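Local coordinates for ABC transporter ATP-binding protein (PDB 2PJZ) that probably binds and hydrolyses ATP as the nucleotide-binding component of an ABC transporter, perhaps one that carries cobalt, at residues N29-I34 with E193-F198; P147-L152 with G175-L180; S217-E222 with S238-D243; H183-L188 with G252-I257. All blocks are in the same frame, centred on the assembly; numbering follows the deposited sequence.

Overall arrangement
Interactions 1 and 2 are both buried and belong to one mixed sheet, in which strand 177-182 of interaction 2 lies next to strand 32-36 of interaction 1; Gly30 N probably bonds to Glu177 OE1 where the two meet. Both are built on parallel backbone pairing, but interaction 1 adds a salt bridge and a lysine-tyrosine bond. Interaction 3, also buried though centred about 25 Å from the chain centre, is an antiparallel pair, its serines bonding to backbone carbonyls. Interaction 4 lies at the surface, has no direct hydrogen bond, and relies on two leucines and a water. Phe198 joins the regions, touching Ile239 of interaction 3 and Leu254 of interaction 4.

Interaction 1: N29-I34 with E193-F198; sequences NGEKVI and EYKAYF
Tyr194 meets Lys32 side by side, the lysine running along the edge of the ring, close to its plane, so that NZ donates to Tyr194 OH at 2.7 Å. The lysine chain bends at chi3 and chi4 (-114° and 85°), which brings the ammonium group to the phenol oxygen. Tyr191 packs edge-to-face with the same ring, while Tyr194 CB rests 4.2 Å from Ile34 CD1. At Lys195 the side chain crosses Glu31 nearly at a right angle, and its NZ forms a salt bridge with Glu31 OE2 (2.7 Å) through the syn lone pair. Glu31 OE1 serves differently: a water donates to it and to Lys32 O, and accepts from Lys195 N at 2.7 Å, so the water fills the place where the two strands have not yet closed up. From here on the strands pair in parallel within the mixed sheet of a P-loop ATPase fold, strand 32-36 leading towards a probable Walker A loop. Ile34 N donates to Lys195 O (2.8 Å). Ala196 is small and buried beside Ile34, on the same face of the sheet, their CB atoms 4.5 Å apart. Tyr197 N then gives an almost linear bond to Ile34 O (2.8 Å), and the edge of its ring at CE2 lies 4.0 Å from Val33 CB, on the face that strand 17-28 covers through Val28 and Leu26.

Interaction 2: P147-L152 with G175-L180; sequences PEIVGL and GKEGIL
The carboxylate of Glu177 has Ile149 on one side of its plane, at the OE2 end, CD1 3.5 Å and CG1 3.7 Å from Glu177 OE2, while OE1 accepts from Gly30 N and OE2 from Met1 N. The two strands, almost exactly parallel at 3°, belong to a beta-alpha-beta unit, 149-153 and 177-182 joined through helix 161-173, within the parallel core of the P-loop ATPase fold; the sequence of strand 149-153 is consistent with a Walker B strand. The bonds to the carboxylate suit so buried an acid. With CG anti to the backbone N (chi1 174°) and the chain extended, Glu177 runs alongside Ile149. Glu177 N bonds to Glu148 O, Val150 N to Glu177 O, Ile179 N to Val150 O and Leu152 N to Ile179 O, the last at 2.8 Å and nearly straight. Glycine suits position 178 because a CB there would be jammed against the preceding carbonyl O and run into Val150 O, 3.1 Å from Gly178 CA. Leu152 and Leu180 meet on the same face, CB to CG 4.4 Å. At the start of the pair, a water donates to Pro147 O (2.8 Å) and accepts from Gly175 N (2.6 Å).

Interaction 3: S217-E222 with S238-D243; sequences SIVEGE and SIVKGD
Ser217 and Val240 form one hydrogen-bonded pair of an antiparallel contact, and Val219 and Ser238 the next, linking strands 216-220 and 235-241 in the middle of a small four-stranded sheet; the centre of the contact lies about 25 Å from the centre of the chain. Within each pair both N-H groups are used: Ser217 N donates to Val240 O, Val240 N to Ser217 O, Val219 N to Ser238 O, and Ser238 N to Val219 O, this last at 2.7 Å. The short strand axes run at 138° to each other, so the pair is markedly twisted. Between these pairs Ile218 and Ile239 form the non-hydrogen-bonded one, and their branched chains cross obliquely on the other face, Ile218 CD1 3.9 Å from Ile239 CG1; Leu251 also packs against Ile218.

Serine suits both ends because its short hydroxyl can reach backbone oxygens where the chain leaves the strand. Ser238 OG, held beside its own backbone N by chi1 -68°, donates to Gly221 O at 2.6 Å, in the carbonyl plane and on a lone pair, and also accepts from Arg223 N. Ser217 OG donates to Gly242 O at 2.7 Å, but from 36° above the plane of that carbonyl. Gly221 and Gly242 both take positive phi and turn the chain at either end; at Gly221 a CB would also be jammed against the preceding carbonyl O. Strands 228-232 and 246-247 flank the two, whose hydrogen-bonded pairs on either side of a non-hydrogen-bonded one are typical of an antiparallel sheet.

Interaction 4: H183-L188 with G252-I257; sequences HELDML and GSLNRI
Leu185 and Leu254 meet through their CD2 methyls at 3.7 Å, the two chains slanting across one another. Leu185 CD1, the other branch, lies against the backbone of the second segment, 3.8 Å from both Gly252 C and Ser253 N. Leu254 CD1 in turn reaches His183 O (3.7 Å). Leucine fits both places because each has two methyls to spread over different neighbours. The sole polar link between the segments is indirect: a water donates to His183 O (2.6 Å) and accepts from Leu254 N (2.8 Å).

Behind this shell, Leu254 is positioned by a type I turn from Ser253 to Arg256. Ser253 OG accepts from Asn255 N at 3.1 Å, a capping bond at the entry to helix 256-260. Gly252, with phi 84°, occupies a backbone conformation that suits glycine. Leu254 also packs on Leu36 and Phe198, which ties the turn to the central sheet.

On the other segment His183 is fixed by its neighbours. Its N donates to Glu154 OE2, its NE2 is hydrogen-bonded to Glu157 OE2, and Glu184 CG lies 3.7 Å over the centre of one ring face. Arg164 forms salt bridges with Glu184 and Asp186. A histidine at this point, just after strand 177-182 and beside Glu154, which directly follows the probable Walker B strand 149-153, is consistent with the H-loop (switch) histidine of ABC ATPases.

Interaction 1: N29-I34 with E193-F198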
# COMPACT_ATOMS: atom_id res chain seq x y z
N ASN A 29 -9.23 -5.82 9.26
CA ASN A 29 -9.00 -5.74 10.70
C ASN A 29 -7.93 -6.69 11.16
O ASN A 29 -7.93 -7.85 10.75
CB ASN A 29 -10.29 -5.97 11.49
CG ASN A 29 -10.84 -7.35 11.32
OD1 ASN A 29 -11.49 -7.65 10.33
ND2 ASN A 29 -10.62 -8.21 12.34
N GLY A 30 -7.02 -6.18 11.99
CA GLY A 30 -6.11 -7.03 12.76
C GLY A 30 -4.96 -7.60 11.94
O GLY A 30 -4.21 -8.47 12.42
N GLU A 31 -4.77 -7.09 10.72
CA GLU A 31 -3.77 -7.67 9.79
C GLU A 31 -3.46 -6.60 8.74
O GLU A 31 -4.27 -5.70 8.54
CB GLU A 31 -4.31 -8.93 9.09
CG GLU A 31 -5.48 -8.69 8.12
CD GLU A 31 -6.06 -9.98 7.56
OE1 GLU A 31 -5.28 -10.86 7.16
OE2 GLU A 31 -7.30 -10.11 7.53
N LYS A 32 -2.31 -6.71 8.08
CA LYS A 32 -2.01 -5.91 6.87
C LYS A 32 -2.49 -6.64 5.64
O LYS A 32 -2.33 -7.85 5.55
CB LYS A 32 -0.51 -5.70 6.72
CG LYS A 32 0.07 -4.68 7.69
CD LYS A 32 1.61 -4.66 7.57
CE LYS A 32 2.30 -5.15 8.85
NZ LYS A 32 2.51 -6.67 9.04
N VAL A 33 -3.11 -5.94 4.70
CA VAL A 33 -3.42 -6.58 3.43
C VAL A 33 -2.68 -5.80 2.34
O VAL A 33 -2.32 -4.62 2.53
CB VAL A 33 -4.94 -6.68 3.14
CG1 VAL A 33 -5.65 -7.46 4.28
CG2 VAL A 33 -5.57 -5.27 2.92
N ILE A 34 -2.43 -6.46 1.22
CA ILE A 34 -1.72 -5.82 0.13
C ILE A 34 -2.70 -5.58 -1.02
O ILE A 34 -3.49 -6.45 -1.36
CB ILE A 34 -0.53 -6.70 -0.36
CG1 ILE A 34 0.48 -6.88 0.77
CG2 ILE A 34 0.15 -6.07 -1.62
CD1 ILE A 34 1.46 -8.03 0.52
N GLU A 193 2.53 -14.78 4.12
CA GLU A 193 1.53 -14.94 5.17
C GLU A 193 0.42 -13.88 5.11
O GLU A 193 -0.52 -13.87 5.93
CB GLU A 193 2.20 -15.01 6.57
CG GLU A 193 2.88 -13.72 7.07
CD GLU A 193 4.31 -13.43 6.55
OE1 GLU A 193 5.18 -13.13 7.42
OE2 GLU A 193 4.57 -13.45 5.32
N TYR A 194 0.49 -13.01 4.10
CA TYR A 194 -0.44 -11.85 3.99
C TYR A 194 -1.52 -12.12 2.99
O TYR A 194 -1.36 -12.99 2.15
CB TYR A 194 0.33 -10.59 3.61
CG TYR A 194 1.17 -10.09 4.73
CD1 TYR A 194 1.08 -8.78 5.17
CD2 TYR A 194 2.08 -10.94 5.35
CE1 TYR A 194 1.89 -8.34 6.25
CE2 TYR A 194 2.85 -10.53 6.40
CZ TYR A 194 2.76 -9.24 6.86
OH TYR A 194 3.58 -8.90 7.91
N LYS A 195 -2.64 -11.39 3.09
CA LYS A 195 -3.70 -11.46 2.10
C LYS A 195 -3.50 -10.32 1.11
O LYS A 195 -3.03 -9.22 1.49
CB LYS A 195 -5.08 -11.31 2.74
CG LYS A 195 -5.50 -12.45 3.68
CD LYS A 195 -6.94 -12.20 4.13
CE LYS A 195 -7.29 -13.06 5.34
NZ LYS A 195 -8.27 -12.28 6.15
N ALA A 196 -3.86 -10.60 -0.14
CA ALA A 196 -3.87 -9.62 -1.24
C ALA A 196 -5.24 -9.41 -1.90
O ALA A 196 -6.09 -10.31 -2.02
CB ALA A 196 -2.81 -10.01 -2.34
N TYR A 197 -5.42 -8.19 -2.39
CA TYR A 197 -6.52 -7.83 -3.27
C TYR A 197 -5.91 -7.25 -4.55
O TYR A 197 -4.83 -6.69 -4.51
CB TYR A 197 -7.36 -6.73 -2.62
CG TYR A 197 -8.10 -7.20 -1.40
CD1 TYR A 197 -9.45 -7.54 -1.49
CD2 TYR A 197 -7.46 -7.30 -0.16
CE1 TYR A 197 -10.17 -7.99 -0.37
CE2 TYR A 197 -8.16 -7.75 0.98
CZ TYR A 197 -9.52 -8.08 0.84
OH TYR A 197 -10.25 -8.54 1.92
N PHE A 198 -6.61 -7.43 -5.66
CA PHE A 198 -6.26 -6.77 -6.92
C PHE A 198 -7.18 -5.57 -7.16
O PHE A 198 -8.38 -5.69 -7.03
CB PHE A 198 -6.48 -7.76 -8.08
CG PHE A 198 -5.47 -8.85 -8.12
CD1 PHE A 198 -4.28 -8.70 -8.86
CD2 PHE A 198 -5.68 -10.03 -7.40
CE1 PHE A 198 -3.33 -9.72 -8.91
CE2 PHE A 198 -4.73 -11.07 -7.45
CZ PHE A 198 -3.56 -10.91 -8.20
O HOH W 1 -3.08 -10.39 5.58

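Interaction 2: P147-L152 with G175-L180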
# COMPACT_ATOMS: atom_id res chain seq x y z
N PRO A 147 2.44 2.48 15.04
CA PRO A 147 1.03 2.66 14.73
C PRO A 147 0.29 1.36 14.91
O PRO A 147 0.85 0.26 14.67
CB PRO A 147 1.03 3.02 13.23
CG PRO A 147 2.31 2.40 12.68
CD PRO A 147 3.29 2.58 13.83
N GLU A 148 -0.96 1.45 15.34
CA GLU A 148 -1.84 0.29 15.26
C GLU A 148 -2.31 0.04 13.82
O GLU A 148 -2.62 -1.09 13.44
CB GLU A 148 -3.07 0.49 16.14
CG GLU A 148 -2.75 0.57 17.65
CD GLU A 148 -2.05 -0.64 18.22
OE1 GLU A 148 -2.08 -1.76 17.63
OE2 GLU A 148 -1.45 -0.46 19.31
N ILE A 149 -2.39 1.11 13.02
CA ILE A 149 -2.99 1.02 11.69
C ILE A 149 -2.08 1.82 10.78
O ILE A 149 -1.78 2.95 11.08
CB ILE A 149 -4.43 1.64 11.66
CG1 ILE A 149 -5.30 0.98 12.76
CG2 ILE A 149 -5.07 1.46 10.24
CD1 ILE A 149 -6.81 1.55 12.82
N VAL A 150 -1.70 1.25 9.64
CA VAL A 150 -0.77 1.97 8.73
C VAL A 150 -1.26 1.90 7.24
O VAL A 150 -1.81 0.89 6.79
CB VAL A 150 0.69 1.41 8.99
CG1 VAL A 150 0.80 -0.05 8.45
CG2 VAL A 150 1.78 2.33 8.45
N GLY A 151 -1.05 2.97 6.48
CA GLY A 151 -1.31 2.97 5.04
C GLY A 151 0.04 3.19 4.38
O GLY A 151 0.63 4.26 4.49
N LEU A 152 0.53 2.16 3.71
CA LEU A 152 1.85 2.27 3.12
C LEU A 152 1.79 2.27 1.60
O LEU A 152 1.27 1.35 1.00
CB LEU A 152 2.77 1.18 3.65
CG LEU A 152 3.05 1.20 5.14
CD1 LEU A 152 3.84 -0.04 5.54
CD2 LEU A 152 3.80 2.49 5.52
N GLY A 175 3.12 -1.78 13.05
CA GLY A 175 1.77 -1.61 12.47
C GLY A 175 1.02 -2.92 12.18
O GLY A 175 0.95 -3.35 11.05
N LYS A 176 0.39 -3.52 13.18
CA LYS A 176 -0.26 -4.79 12.94
C LYS A 176 -1.33 -4.77 11.86
O LYS A 176 -1.44 -5.74 11.11
CB LYS A 176 -0.85 -5.38 14.23
CG LYS A 176 -1.48 -6.77 14.01
CD LYS A 176 -1.92 -7.43 15.31
CE LYS A 176 -3.31 -6.99 15.71
NZ LYS A 176 -3.66 -7.73 16.97
N GLU A 177 -2.10 -3.69 11.77
CA GLU A 177 -3.21 -3.64 10.82
C GLU A 177 -2.89 -2.57 9.76
O GLU A 177 -2.24 -1.56 10.07
CB GLU A 177 -4.50 -3.22 11.54
CG GLU A 177 -5.75 -2.97 10.66
CD GLU A 177 -6.94 -2.63 11.54
OE1 GLU A 177 -7.28 -3.44 12.45
OE2 GLU A 177 -7.54 -1.54 11.33
N GLY A 178 -3.36 -2.78 8.55
CA GLY A 178 -3.27 -1.70 7.57
C GLY A 178 -3.27 -2.19 6.15
O GLY A 178 -3.69 -3.32 5.84
N ILE A 179 -2.81 -1.31 5.26
CA ILE A 179 -2.92 -1.57 3.83
C ILE A 179 -1.60 -1.17 3.25
O ILE A 179 -1.08 -0.09 3.54
CB ILE A 179 -4.08 -0.74 3.18
CG1 ILE A 179 -5.45 -1.27 3.64
CG2 ILE A 179 -4.00 -0.81 1.61
CD1 ILE A 179 -6.59 -0.28 3.31
N LEU A 180 -1.03 -2.05 2.43
CA LEU A 180 0.21 -1.76 1.73
C LEU A 180 -0.15 -1.80 0.26
O LEU A 180 -0.70 -2.78 -0.20
CB LEU A 180 1.24 -2.86 2.02
CG LEU A 180 2.68 -2.67 1.49
CD1 LEU A 180 3.68 -3.54 2.28
CD2 LEU A 180 2.78 -2.99 -0.02
O HOH W 2 3.21 -0.87 15.53

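Interaction 3: S217-E222 with S238-D243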
# COMPACT_ATOMS: atom_id res chain seq x y z
N SER A 217 -1.30 -20.24 -10.99
CA SER A 217 -1.24 -19.94 -12.41
C SER A 217 -2.39 -19.02 -12.75
O SER A 217 -3.40 -19.03 -12.08
CB SER A 217 -1.34 -21.22 -13.26
OG SER A 217 -0.23 -22.07 -13.02
N ILE A 218 -2.24 -18.23 -13.80
CA ILE A 218 -3.32 -17.34 -14.18
C ILE A 218 -3.84 -17.68 -15.57
O ILE A 218 -3.04 -17.81 -16.51
CB ILE A 218 -2.89 -15.85 -14.02
CG1 ILE A 218 -4.09 -14.92 -14.05
CG2 ILE A 218 -1.80 -15.47 -15.03
CD1 ILE A 218 -3.89 -13.65 -13.26
N VAL A 219 -5.15 -17.86 -15.71
CA VAL A 219 -5.75 -18.25 -16.99
C VAL A 219 -7.01 -17.48 -17.34
O VAL A 219 -7.76 -17.07 -16.46
CB VAL A 219 -6.06 -19.78 -17.03
CG1 VAL A 219 -4.83 -20.59 -16.66
CG2 VAL A 219 -7.23 -20.14 -16.12
N GLU A 220 -7.26 -17.31 -18.64
CA GLU A 220 -8.51 -16.76 -19.14
C GLU A 220 -9.64 -17.71 -18.80
O GLU A 220 -9.44 -18.93 -18.78
CB GLU A 220 -8.44 -16.56 -20.65
CG GLU A 220 -9.45 -15.58 -21.21
CD GLU A 220 -9.36 -15.44 -22.72
OE1 GLU A 220 -8.36 -15.89 -23.32
OE2 GLU A 220 -10.31 -14.89 -23.32
N GLY A 221 -10.82 -17.16 -18.52
CA GLY A 221 -12.02 -17.93 -18.23
C GLY A 221 -12.28 -18.14 -16.74
O GLY A 221 -11.39 -17.98 -15.92
N GLU A 222 -13.52 -18.51 -16.41
CA GLU A 222 -13.89 -18.91 -15.05
C GLU A 222 -13.69 -20.41 -14.79
O GLU A 222 -14.49 -21.22 -15.25
CB GLU A 222 -15.34 -18.51 -14.75
CG GLU A 222 -15.83 -19.01 -13.39
CD GLU A 222 -17.00 -18.22 -12.83
OE1 GLU A 222 -17.84 -17.71 -13.62
OE2 GLU A 222 -17.09 -18.13 -11.58
N SER A 238 -9.03 -16.43 -14.16
CA SER A 238 -8.95 -17.27 -12.97
C SER A 238 -7.54 -17.45 -12.49
O SER A 238 -6.62 -17.72 -13.27
CB SER A 238 -9.59 -18.64 -13.22
OG SER A 238 -10.98 -18.50 -13.40
N ILE A 239 -7.39 -17.32 -11.17
CA ILE A 239 -6.15 -17.66 -10.48
C ILE A 239 -6.37 -19.06 -9.89
O ILE A 239 -7.25 -19.27 -9.03
CB ILE A 239 -5.79 -16.59 -9.41
CG1 ILE A 239 -5.59 -15.22 -10.09
CG2 ILE A 239 -4.56 -16.97 -8.67
CD1 ILE A 239 -5.48 -14.02 -9.13
N VAL A 240 -5.58 -20.01 -10.40
CA VAL A 240 -5.73 -21.44 -10.09
C VAL A 240 -4.47 -22.04 -9.43
O VAL A 240 -3.33 -21.68 -9.77
CB VAL A 240 -6.12 -22.24 -11.36
CG1 VAL A 240 -7.45 -21.73 -11.94
CG2 VAL A 240 -5.03 -22.15 -12.41
N LYS A 241 -4.67 -22.95 -8.48
CA LYS A 241 -3.56 -23.60 -7.80
C LYS A 241 -2.93 -24.65 -8.72
O LYS A 241 -3.64 -25.41 -9.38
CB LYS A 241 -4.06 -24.25 -6.50
CG LYS A 241 -2.95 -24.51 -5.52
CD LYS A 241 -3.47 -24.71 -4.09
CE LYS A 241 -2.30 -24.61 -3.13
NZ LYS A 241 -1.92 -23.18 -2.93
N GLY A 242 -1.61 -24.69 -8.78
CA GLY A 242 -0.94 -25.60 -9.71
C GLY A 242 -1.07 -25.20 -11.17
O GLY A 242 -1.37 -24.03 -11.48
N ASP A 243 -0.90 -26.16 -12.08
CA ASP A 243 -0.46 -25.87 -13.46
C ASP A 243 -1.51 -25.83 -14.57
O ASP A 243 -1.40 -26.59 -15.54
CB ASP A 243 0.63 -26.87 -13.86
CG ASP A 243 2.02 -26.32 -13.64
OD1 ASP A 243 2.42 -25.39 -14.38
OD2 ASP A 243 2.73 -26.84 -12.74

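Interaction 4: H183-L188 with G252-I257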
# COMPACT_ATOMS: atom_id res chain seq x y z
N HIS A 183 2.72 -1.98 -7.09
CA HIS A 183 2.59 -2.55 -8.42
C HIS A 183 3.69 -3.63 -8.65
O HIS A 183 3.69 -4.32 -9.67
CB HIS A 183 2.69 -1.45 -9.49
CG HIS A 183 4.06 -0.86 -9.64
ND1 HIS A 183 4.97 -1.33 -10.56
CD2 HIS A 183 4.67 0.16 -9.00
CE1 HIS A 183 6.09 -0.64 -10.48
NE2 HIS A 183 5.94 0.28 -9.54
N GLU A 184 4.61 -3.73 -7.69
CA GLU A 184 5.80 -4.57 -7.79
C GLU A 184 5.60 -6.01 -7.30
O GLU A 184 5.32 -6.25 -6.14
CB GLU A 184 6.95 -3.93 -7.01
CG GLU A 184 7.11 -2.48 -7.36
CD GLU A 184 8.40 -1.92 -6.87
OE1 GLU A 184 8.57 -1.83 -5.65
OE2 GLU A 184 9.23 -1.55 -7.73
N LEU A 185 5.77 -6.96 -8.20
CA LEU A 185 5.45 -8.34 -7.90
C LEU A 185 6.64 -9.07 -7.28
O LEU A 185 6.47 -10.10 -6.63
CB LEU A 185 4.99 -9.05 -9.17
CG LEU A 185 3.74 -8.53 -9.88
CD1 LEU A 185 3.62 -9.17 -11.23
CD2 LEU A 185 2.45 -8.76 -9.07
N ASP A 186 7.85 -8.53 -7.48
CA ASP A 186 9.08 -9.16 -7.00
C ASP A 186 9.23 -9.13 -5.47
O ASP A 186 10.13 -9.75 -4.91
CB ASP A 186 10.31 -8.57 -7.72
CG ASP A 186 10.57 -7.08 -7.40
OD1 ASP A 186 9.79 -6.46 -6.62
OD2 ASP A 186 11.57 -6.51 -7.91
N MET A 187 8.33 -8.41 -4.80
CA MET A 187 8.39 -8.31 -3.37
C MET A 187 7.45 -9.25 -2.62
O MET A 187 7.58 -9.43 -1.40
CB MET A 187 8.14 -6.86 -2.93
CG MET A 187 9.05 -6.53 -1.77
SD MET A 187 10.65 -6.26 -2.51
CE MET A 187 11.73 -7.28 -1.48
N LEU A 188 6.54 -9.88 -3.35
CA LEU A 188 5.50 -10.71 -2.72
C LEU A 188 6.02 -11.93 -1.97
O LEU A 188 5.35 -12.41 -1.06
CB LEU A 188 4.45 -11.12 -3.75
CG LEU A 188 3.58 -10.00 -4.33
CD1 LEU A 188 2.68 -10.57 -5.43
CD2 LEU A 188 2.74 -9.30 -3.24
N GLY A 252 5.88 -10.84 -14.09
CA GLY A 252 6.71 -9.69 -14.38
C GLY A 252 5.97 -8.40 -14.14
O GLY A 252 6.43 -7.57 -13.37
N SER A 253 4.80 -8.23 -14.75
CA SER A 253 4.04 -6.99 -14.64
C SER A 253 2.55 -7.26 -14.57
O SER A 253 2.03 -8.08 -15.32
CB SER A 253 4.32 -6.07 -15.85
OG SER A 253 3.30 -5.09 -15.96
N LEU A 254 1.84 -6.54 -13.69
CA LEU A 254 0.39 -6.68 -13.57
C LEU A 254 -0.37 -6.30 -14.82
O LEU A 254 -1.49 -6.77 -15.02
CB LEU A 254 -0.16 -5.86 -12.39
CG LEU A 254 0.21 -6.42 -11.01
CD1 LEU A 254 0.15 -5.29 -9.96
CD2 LEU A 254 -0.71 -7.59 -10.66
N ASN A 255 0.21 -5.45 -15.67
CA ASN A 255 -0.48 -5.09 -16.90
C ASN A 255 -0.66 -6.32 -17.80
O ASN A 255 -1.56 -6.35 -18.62
CB ASN A 255 0.19 -3.88 -17.59
CG ASN A 255 -0.26 -2.53 -16.99
OD1 ASN A 255 0.56 -1.70 -16.55
ND2 ASN A 255 -1.58 -2.31 -16.96
N ARG A 256 0.14 -7.35 -17.58
CA ARG A 256 0.02 -8.56 -18.36
C ARG A 256 -1.24 -9.37 -18.07
O ARG A 256 -1.62 -10.23 -18.87
CB ARG A 256 1.33 -9.35 -18.29
CG ARG A 256 2.50 -8.42 -18.64
CD ARG A 256 3.60 -9.03 -19.48
NE ARG A 256 4.63 -8.03 -19.72
CZ ARG A 256 5.81 -8.01 -19.11
NH1 ARG A 256 6.10 -8.96 -18.23
NH2 ARG A 256 6.70 -7.07 -19.38
N ILE A 257 -1.94 -9.06 -16.98
CA ILE A 257 -3.27 -9.60 -16.75
C ILE A 257 -4.23 -9.20 -17.88
O ILE A 257 -5.08 -10.00 -18.30
CB ILE A 257 -3.86 -9.13 -15.39
CG1 ILE A 257 -2.98 -9.63 -14.22
CG2 ILE A 257 -5.27 -9.61 -15.23
CD1 ILE A 257 -3.48 -9.11 -12.81
O HOH W 3 2.82 -4.46 -12.16